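Long-range contacts in uncharacterized metal-dependent hydrolase (Pyrococcus furiosus, PDB 3ICJ), which is of unknown function but carries two zinc ions and probably hydrolyses carbon-nitrogen bonds other than peptide bonds: residues A[298-303]-A[348-353]; A[370-375]-A[391-396]; A[354-359]-A[376-381]. One frame throughout, in Å; residues are numbered along the deposited sequence.

All three contacts lie in the amidohydrolase barrel. Contacts 1 and 2 reach its zinc site, each supplying one histidine to the same ion, and they adjoin through neighbouring strands 346-349 and 370-371, where Ala-349 N probably bonds to Glu-372 O. Contact 2 is buried throughout and is a true parallel strand pair; contact 1 has a single bridge, then relies on a carboxylate and a loop carbonyl, with some of its residues partly exposed. Contact 3 lies farther out, between helix 352-365 and the start of helix 379-388, and trades metal chemistry for salt bridges. Helix 352-365 ties contacts 1 and 3 together: Asp-352 of contact 1 binds both Arg-378 and Gln-381 of contact 3.

Contact 1. Residues A[298-303]-A[348-353]. With ZN (zinc ion), chain C.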
# COMPACT_ATOMS: atom_id res chain seq x y z
N PHE A 298 -7.02 5.58 -11.33
CA PHE A 298 -5.65 5.71 -11.88
C PHE A 298 -5.68 6.71 -13.03
O PHE A 298 -6.40 6.48 -14.00
CB PHE A 298 -5.22 4.36 -12.50
CG PHE A 298 -5.02 3.26 -11.50
CD1 PHE A 298 -3.77 3.03 -10.93
CD2 PHE A 298 -6.08 2.44 -11.12
CE1 PHE A 298 -3.57 2.00 -10.00
CE2 PHE A 298 -5.91 1.42 -10.19
CZ PHE A 298 -4.65 1.20 -9.62
N VAL A 299 -4.93 7.82 -12.94
CA VAL A 299 -4.77 8.73 -14.10
C VAL A 299 -3.76 8.15 -15.10
O VAL A 299 -4.01 8.17 -16.30
CB VAL A 299 -4.28 10.18 -13.72
CG1 VAL A 299 -4.17 11.06 -14.97
CG2 VAL A 299 -5.23 10.83 -12.77
N ASP A 300 -2.64 7.64 -14.60
CA ASP A 300 -1.52 7.22 -15.46
C ASP A 300 -0.84 5.93 -14.96
O ASP A 300 -1.34 5.28 -14.04
CB ASP A 300 -0.49 8.36 -15.64
CG ASP A 300 0.26 8.74 -14.33
OD1 ASP A 300 -0.18 8.39 -13.22
OD2 ASP A 300 1.28 9.46 -14.42
N GLY A 301 0.29 5.57 -15.57
CA GLY A 301 1.07 4.40 -15.17
C GLY A 301 2.27 4.80 -14.30
O GLY A 301 2.13 5.60 -13.36
N SER A 302 3.44 4.25 -14.61
CA SER A 302 4.62 4.37 -13.73
C SER A 302 5.81 4.96 -14.50
O SER A 302 5.89 4.83 -15.72
CB SER A 302 5.00 2.98 -13.21
OG SER A 302 5.50 2.20 -14.30
N LEU A 303 6.73 5.59 -13.79
CA LEU A 303 7.97 6.09 -14.40
C LEU A 303 8.89 4.99 -14.92
O LEU A 303 9.57 5.17 -15.93
CB LEU A 303 8.73 7.02 -13.45
CG LEU A 303 8.07 8.38 -13.23
CD1 LEU A 303 8.61 9.04 -11.95
CD2 LEU A 303 8.23 9.28 -14.43
N HIS A 348 -4.40 7.76 -8.24
CA HIS A 348 -2.98 7.52 -8.58
C HIS A 348 -2.52 8.51 -9.66
O HIS A 348 -3.07 8.56 -10.75
CB HIS A 348 -2.84 6.04 -9.03
CG HIS A 348 -1.60 5.72 -9.82
ND1 HIS A 348 -0.76 4.67 -9.49
CD2 HIS A 348 -1.10 6.23 -10.98
CE1 HIS A 348 0.21 4.57 -10.38
NE2 HIS A 348 0.03 5.51 -11.29
N ALA A 349 -1.55 9.35 -9.32
CA ALA A 349 -0.93 10.27 -10.28
C ALA A 349 0.57 10.34 -10.02
O ALA A 349 1.01 10.82 -8.97
CB ALA A 349 -1.54 11.64 -10.19
N ILE A 350 1.34 9.89 -10.99
CA ILE A 350 2.80 9.81 -10.87
C ILE A 350 3.50 10.91 -11.66
O ILE A 350 4.30 11.68 -11.10
CB ILE A 350 3.30 8.37 -11.20
CG1 ILE A 350 2.84 7.43 -10.07
CG2 ILE A 350 4.86 8.31 -11.44
CD1 ILE A 350 3.46 5.99 -10.10
N GLY A 351 3.17 11.01 -12.95
CA GLY A 351 3.76 12.03 -13.81
C GLY A 351 3.23 13.41 -13.48
O GLY A 351 2.14 13.54 -12.93
N ASP A 352 4.00 14.45 -13.81
CA ASP A 352 3.58 15.83 -13.50
C ASP A 352 2.28 16.24 -14.17
O ASP A 352 1.48 17.00 -13.60
CB ASP A 352 4.69 16.83 -13.78
CG ASP A 352 4.94 17.01 -15.26
OD1 ASP A 352 5.34 16.05 -15.95
OD2 ASP A 352 4.75 18.14 -15.75
N LYS A 353 2.04 15.72 -15.37
CA LYS A 353 0.81 16.02 -16.09
C LYS A 353 -0.38 15.24 -15.52
O LYS A 353 -1.51 15.75 -15.49
CB LYS A 353 0.96 15.77 -17.59
CG LYS A 353 -0.25 16.27 -18.42
CD LYS A 353 -0.08 16.02 -19.88
CE LYS A 353 -1.31 16.49 -20.65
NZ LYS A 353 -1.28 15.97 -22.03
ZN ZN C . -0.53 3.45 -7.78
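Asp-300 clasps the turn at Ile-350 and Gly-351 with both carboxylate oxygens, each using its syn lone pair. Ile-350 N lies 3.1 Å from Asp-300 OD1, and Gly-351 N is 2.9 Å from Asp-300 OD2. OD2 also accepts from Leu-309 N, and this third bond helps fix the rotation of the buried carboxylate. Its CG stands between its own backbone N and carbonyl carbon (chi1 67°), which brings the group over the turn. Gly-351 is the N-cap of helix 352-365, whose dipole would probably help stabilise the negative charge.

The second tight place is His-348, at the C-terminal end of strand 346-349. This is where the barrel fold of amidohydrolases keeps its metal ligands. Val-299 N bonds to His-348 O at 3.0 Å beside the single bridge between Phe-298 and His-348. The imidazole is held from two sides: ND1 of His-348 binds zinc at 2.1 Å, while its NE2 donates to Gly-301 O at 3.0 Å. That oxygen lies in the ring plane, although NE2 stands 37° out of the carbonyl's own plane. Over one ring face, Phe-298 CD1 comes within 3.6 Å of His-348 CG, the two rings inclined at 48°.

The contact is looser at partly exposed Ser-302, where Ile-350 CD1 stays 4.1 Å from Ser-302 CA and the CB of Ser-302 points away from 348-353. Buried Leu-303 closes up again, its CG 3.7 Å from Ile-350 CG2.

Contact 2. Residues A[370-375]-A[391-396]; sequences RIEHAS and RISAQP. With ZN (zinc ion), chain C.
His-373 and Gln-395 meet in a remarkably short hydrogen bond: ND1 of His-373 donates to Gln-395 OE1 at 2.5 Å, a length to be read with caution. OE1 arrives at the ring edge, with the amide turned 66° from the imidazole, while the ring's NE2 binds zinc at 2.4 Å. The segments belong to a beta-alpha-beta unit of the barrel, strand 370-371 and strand 391-394 running parallel with helix 379-388 between them. Three backbone bonds join them: Ile-371 N to Arg-391 O, Ser-393 N to Ile-371 O and His-373 N to Ser-393 O. Beyond the last of these, a water bridges the segments, donating a hydrogen bond to His-373 O and accepting one from Gln-395 N.

On the face that carries Arg-370, Glu-372, Arg-391 and Ser-393, Arg-370 grips Glu-372 side-on, its NE 2.8 Å from Glu-372 OE2 and its NH2 2.9 Å from Glu-372 OE1. OE1 also accepts from His-101, so Glu-372 is a second-shell residue that probably helps orient His-101, a ligand of the other zinc. Arg-391, tied to Ser-368 O and Asp-344, stands its guanidinium nearly perpendicular to that of Arg-370, and Arg-370 CB rests over its face, 3.8 Å from Arg-391 NH1.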
# COMPACT_ATOMS: atom_id res chain seq x y z
N ARG A 370 -7.76 12.65 -2.47
CA ARG A 370 -6.38 12.36 -2.20
C ARG A 370 -5.67 11.90 -3.46
O ARG A 370 -6.29 11.33 -4.37
CB ARG A 370 -6.19 11.35 -1.02
CG ARG A 370 -7.01 10.10 -1.11
CD ARG A 370 -6.81 9.20 0.12
NE ARG A 370 -5.57 8.41 0.01
CZ ARG A 370 -5.18 7.49 0.89
NH1 ARG A 370 -5.90 7.25 1.98
NH2 ARG A 370 -4.05 6.82 0.68
N ILE A 371 -4.36 12.14 -3.49
CA ILE A 371 -3.51 11.70 -4.58
C ILE A 371 -2.50 10.68 -4.04
O ILE A 371 -1.84 10.92 -3.03
CB ILE A 371 -2.79 12.91 -5.31
CG1 ILE A 371 -3.81 13.75 -6.09
CG2 ILE A 371 -1.67 12.43 -6.25
CD1 ILE A 371 -3.21 15.07 -6.64
N GLU A 372 -2.44 9.53 -4.69
CA GLU A 372 -1.47 8.50 -4.38
C GLU A 372 -0.22 8.76 -5.23
O GLU A 372 -0.34 9.00 -6.44
CB GLU A 372 -2.02 7.11 -4.73
CG GLU A 372 -3.46 6.90 -4.27
CD GLU A 372 -3.62 7.24 -2.80
OE1 GLU A 372 -2.99 6.56 -1.96
OE2 GLU A 372 -4.35 8.21 -2.47
N HIS A 373 0.93 8.68 -4.57
CA HIS A 373 2.29 8.87 -5.13
C HIS A 373 2.73 10.32 -5.25
O HIS A 373 3.69 10.73 -4.59
CB HIS A 373 2.54 8.06 -6.42
CG HIS A 373 2.07 6.64 -6.33
ND1 HIS A 373 2.58 5.75 -5.42
CD2 HIS A 373 1.09 5.98 -6.99
CE1 HIS A 373 1.96 4.59 -5.54
NE2 HIS A 373 1.05 4.70 -6.49
N ALA A 374 2.02 11.08 -6.10
CA ALA A 374 2.40 12.46 -6.48
C ALA A 374 3.92 12.56 -6.72
O ALA A 374 4.58 13.46 -6.19
CB ALA A 374 1.95 13.46 -5.39
N SER A 375 4.45 11.63 -7.52
CA SER A 375 5.90 11.42 -7.64
C SER A 375 6.63 12.62 -8.21
O SER A 375 7.70 12.99 -7.71
CB SER A 375 6.18 10.17 -8.48
OG SER A 375 5.48 9.06 -7.96
N ARG A 391 -5.03 15.71 -0.10
CA ARG A 391 -4.26 14.82 0.74
C ARG A 391 -3.37 13.97 -0.16
O ARG A 391 -3.76 13.66 -1.28
CB ARG A 391 -5.19 13.96 1.57
CG ARG A 391 -5.96 14.76 2.63
CD ARG A 391 -7.22 14.06 3.08
NE ARG A 391 -8.32 14.15 2.11
CZ ARG A 391 -8.95 13.11 1.56
NH1 ARG A 391 -8.62 11.87 1.89
NH2 ARG A 391 -9.93 13.31 0.68
N ILE A 392 -2.18 13.63 0.31
CA ILE A 392 -1.19 12.93 -0.51
C ILE A 392 -0.62 11.73 0.25
O ILE A 392 -0.25 11.83 1.41
CB ILE A 392 -0.03 13.86 -0.97
CG1 ILE A 392 -0.55 14.94 -1.94
CG2 ILE A 392 1.08 13.06 -1.66
CD1 ILE A 392 0.42 16.11 -2.15
N SER A 393 -0.61 10.58 -0.40
CA SER A 393 0.07 9.41 0.13
C SER A 393 1.35 9.16 -0.68
O SER A 393 1.29 8.89 -1.88
CB SER A 393 -0.84 8.20 0.07
OG SER A 393 -0.37 7.22 0.98
N ALA A 394 2.49 9.25 -0.00
CA ALA A 394 3.80 9.10 -0.64
C ALA A 394 4.57 7.92 -0.05
O ALA A 394 4.37 7.55 1.11
CB ALA A 394 4.59 10.39 -0.50
N GLN A 395 5.45 7.35 -0.87
CA GLN A 395 6.20 6.14 -0.54
C GLN A 395 7.70 6.47 -0.51
O GLN A 395 8.35 6.52 -1.57
CB GLN A 395 5.91 5.02 -1.57
CG GLN A 395 4.45 4.52 -1.62
CD GLN A 395 3.49 5.49 -2.33
OE1 GLN A 395 3.86 6.13 -3.33
NE2 GLN A 395 2.26 5.61 -1.82
N PRO A 396 8.25 6.74 0.70
CA PRO A 396 9.64 7.20 0.73
C PRO A 396 10.66 6.20 0.20
O PRO A 396 11.69 6.64 -0.32
CB PRO A 396 9.88 7.49 2.21
CG PRO A 396 8.52 7.78 2.77
CD PRO A 396 7.58 6.90 2.01
ZN ZN C . -0.53 3.45 -7.78
O HOH W 1 5.72 8.61 -3.42

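Contact 3. Residues A[354-359]-A[376-381]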
# COMPACT_ATOMS: atom_id res chain seq x y z
N ALA A 354 -0.14 14.02 -15.06
CA ALA A 354 -1.17 13.26 -14.35
C ALA A 354 -1.66 14.02 -13.13
O ALA A 354 -2.86 14.04 -12.85
CB ALA A 354 -0.65 11.94 -13.95
N VAL A 355 -0.72 14.67 -12.43
CA VAL A 355 -1.02 15.49 -11.25
C VAL A 355 -1.95 16.66 -11.61
O VAL A 355 -2.88 16.96 -10.87
CB VAL A 355 0.27 15.98 -10.53
CG1 VAL A 355 -0.06 17.03 -9.51
CG2 VAL A 355 0.97 14.82 -9.84
N ASP A 356 -1.69 17.30 -12.75
CA ASP A 356 -2.57 18.33 -13.33
C ASP A 356 -3.98 17.81 -13.59
O ASP A 356 -4.94 18.50 -13.26
CB ASP A 356 -2.01 18.84 -14.64
CG ASP A 356 -0.86 19.83 -14.44
OD1 ASP A 356 -0.77 20.50 -13.39
OD2 ASP A 356 -0.05 19.94 -15.38
N VAL A 357 -4.09 16.60 -14.16
CA VAL A 357 -5.40 15.99 -14.47
C VAL A 357 -6.20 15.76 -13.18
O VAL A 357 -7.39 16.09 -13.11
CB VAL A 357 -5.24 14.66 -15.29
CG1 VAL A 357 -6.58 13.87 -15.37
CG2 VAL A 357 -4.73 14.96 -16.70
N ALA A 358 -5.52 15.23 -12.15
CA ALA A 358 -6.13 14.98 -10.84
C ALA A 358 -6.56 16.28 -10.14
O ALA A 358 -7.68 16.36 -9.65
CB ALA A 358 -5.18 14.18 -9.93
N LEU A 359 -5.69 17.29 -10.13
CA LEU A 359 -6.04 18.62 -9.60
C LEU A 359 -7.21 19.28 -10.33
O LEU A 359 -8.11 19.82 -9.68
CB LEU A 359 -4.82 19.54 -9.55
CG LEU A 359 -3.66 19.13 -8.63
CD1 LEU A 359 -2.45 20.04 -8.85
CD2 LEU A 359 -4.07 19.14 -7.18
N LEU A 376 6.07 13.22 -9.26
CA LEU A 376 6.59 14.50 -9.77
C LEU A 376 5.63 15.66 -9.54
O LEU A 376 4.52 15.69 -10.08
CB LEU A 376 6.92 14.39 -11.26
CG LEU A 376 7.75 13.15 -11.64
CD1 LEU A 376 7.84 12.99 -13.15
CD2 LEU A 376 9.13 13.22 -11.03
N VAL A 377 6.06 16.62 -8.72
CA VAL A 377 5.26 17.83 -8.47
C VAL A 377 6.09 19.06 -8.82
O VAL A 377 7.19 19.27 -8.27
CB VAL A 377 4.76 17.91 -7.00
CG1 VAL A 377 3.96 19.20 -6.79
CG2 VAL A 377 3.92 16.69 -6.63
N ARG A 378 5.58 19.85 -9.74
CA ARG A 378 6.24 21.09 -10.15
C ARG A 378 6.00 22.20 -9.11
O ARG A 378 4.98 22.18 -8.39
CB ARG A 378 5.74 21.54 -11.52
CG ARG A 378 5.79 20.46 -12.61
CD ARG A 378 5.36 21.01 -14.00
NE ARG A 378 4.11 21.78 -13.99
CZ ARG A 378 2.93 21.32 -14.40
NH1 ARG A 378 1.87 22.10 -14.33
NH2 ARG A 378 2.80 20.07 -14.88
N ASP A 379 6.93 23.15 -9.03
CA ASP A 379 6.79 24.37 -8.23
C ASP A 379 5.45 25.07 -8.45
O ASP A 379 4.77 25.46 -7.50
CB ASP A 379 7.93 25.36 -8.51
CG ASP A 379 9.22 24.99 -7.79
OD1 ASP A 379 9.30 23.90 -7.18
OD2 ASP A 379 10.17 25.80 -7.85
N ASP A 380 5.04 25.17 -9.72
CA ASP A 380 3.78 25.83 -10.06
C ASP A 380 2.52 25.05 -9.64
O ASP A 380 1.43 25.60 -9.66
CB ASP A 380 3.75 26.23 -11.55
CG ASP A 380 3.72 25.03 -12.50
OD1 ASP A 380 2.76 24.24 -12.47
OD2 ASP A 380 4.64 24.90 -13.33
N GLN A 381 2.68 23.78 -9.27
CA GLN A 381 1.53 22.99 -8.83
C GLN A 381 1.29 23.09 -7.33
O GLN A 381 0.20 22.77 -6.85
CB GLN A 381 1.71 21.51 -9.22
CG GLN A 381 1.61 21.25 -10.73
CD GLN A 381 2.01 19.83 -11.09
OE1 GLN A 381 2.98 19.30 -10.57
NE2 GLN A 381 1.23 19.20 -11.95
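The guanidinium of Arg-378 has Asp-356 OD2 at its edge, in its plane, and the carboxylate of Asp-380 at the edge too, while Gln-381 NE2 lies over one face, offset toward the rim. They lie in the outer, helical layer of the amidohydrolase barrel, where helix 352-365 meets the beginning of helix 379-388. Arg-378 approaches Asp-356 end-on and puts both terminal nitrogens on one oxygen: Asp-356 OD2 is 2.9 Å from Arg-378 NH2 and 3.1 Å from Arg-378 NH1. The carboxylate is turned 59° from the guanidinium, so NH1 finds the syn lone pair of OD2 while NH2 comes in from above the carboxylate plane. A bend at chi3 of Arg-378 also lets NE and NH1 take Asp-380 side-on, NH1 lying 3.0 Å from Asp-380 OD1. With Asp-352 as a further partner of NH2, three acidic groups surround this arginine, and its charge probably offsets theirs.

Gln-381 takes the other oxygen of Asp-356. Its NE2 donates to Asp-356 OD1 at 2.8 Å, nearly straight (168°) but from high above the carboxylate plane, and it also bonds to Asp-352 O. The amide oxygen turns back to its own segment, accepting from Arg-378 N. Beside the amide, Val-355 CG1 lies 3.5 Å from Gln-381 NE2, and Val-355 CG2 is 3.7 Å from Leu-376 O, a buried carbonyl without a hydrogen-bond partner in the model.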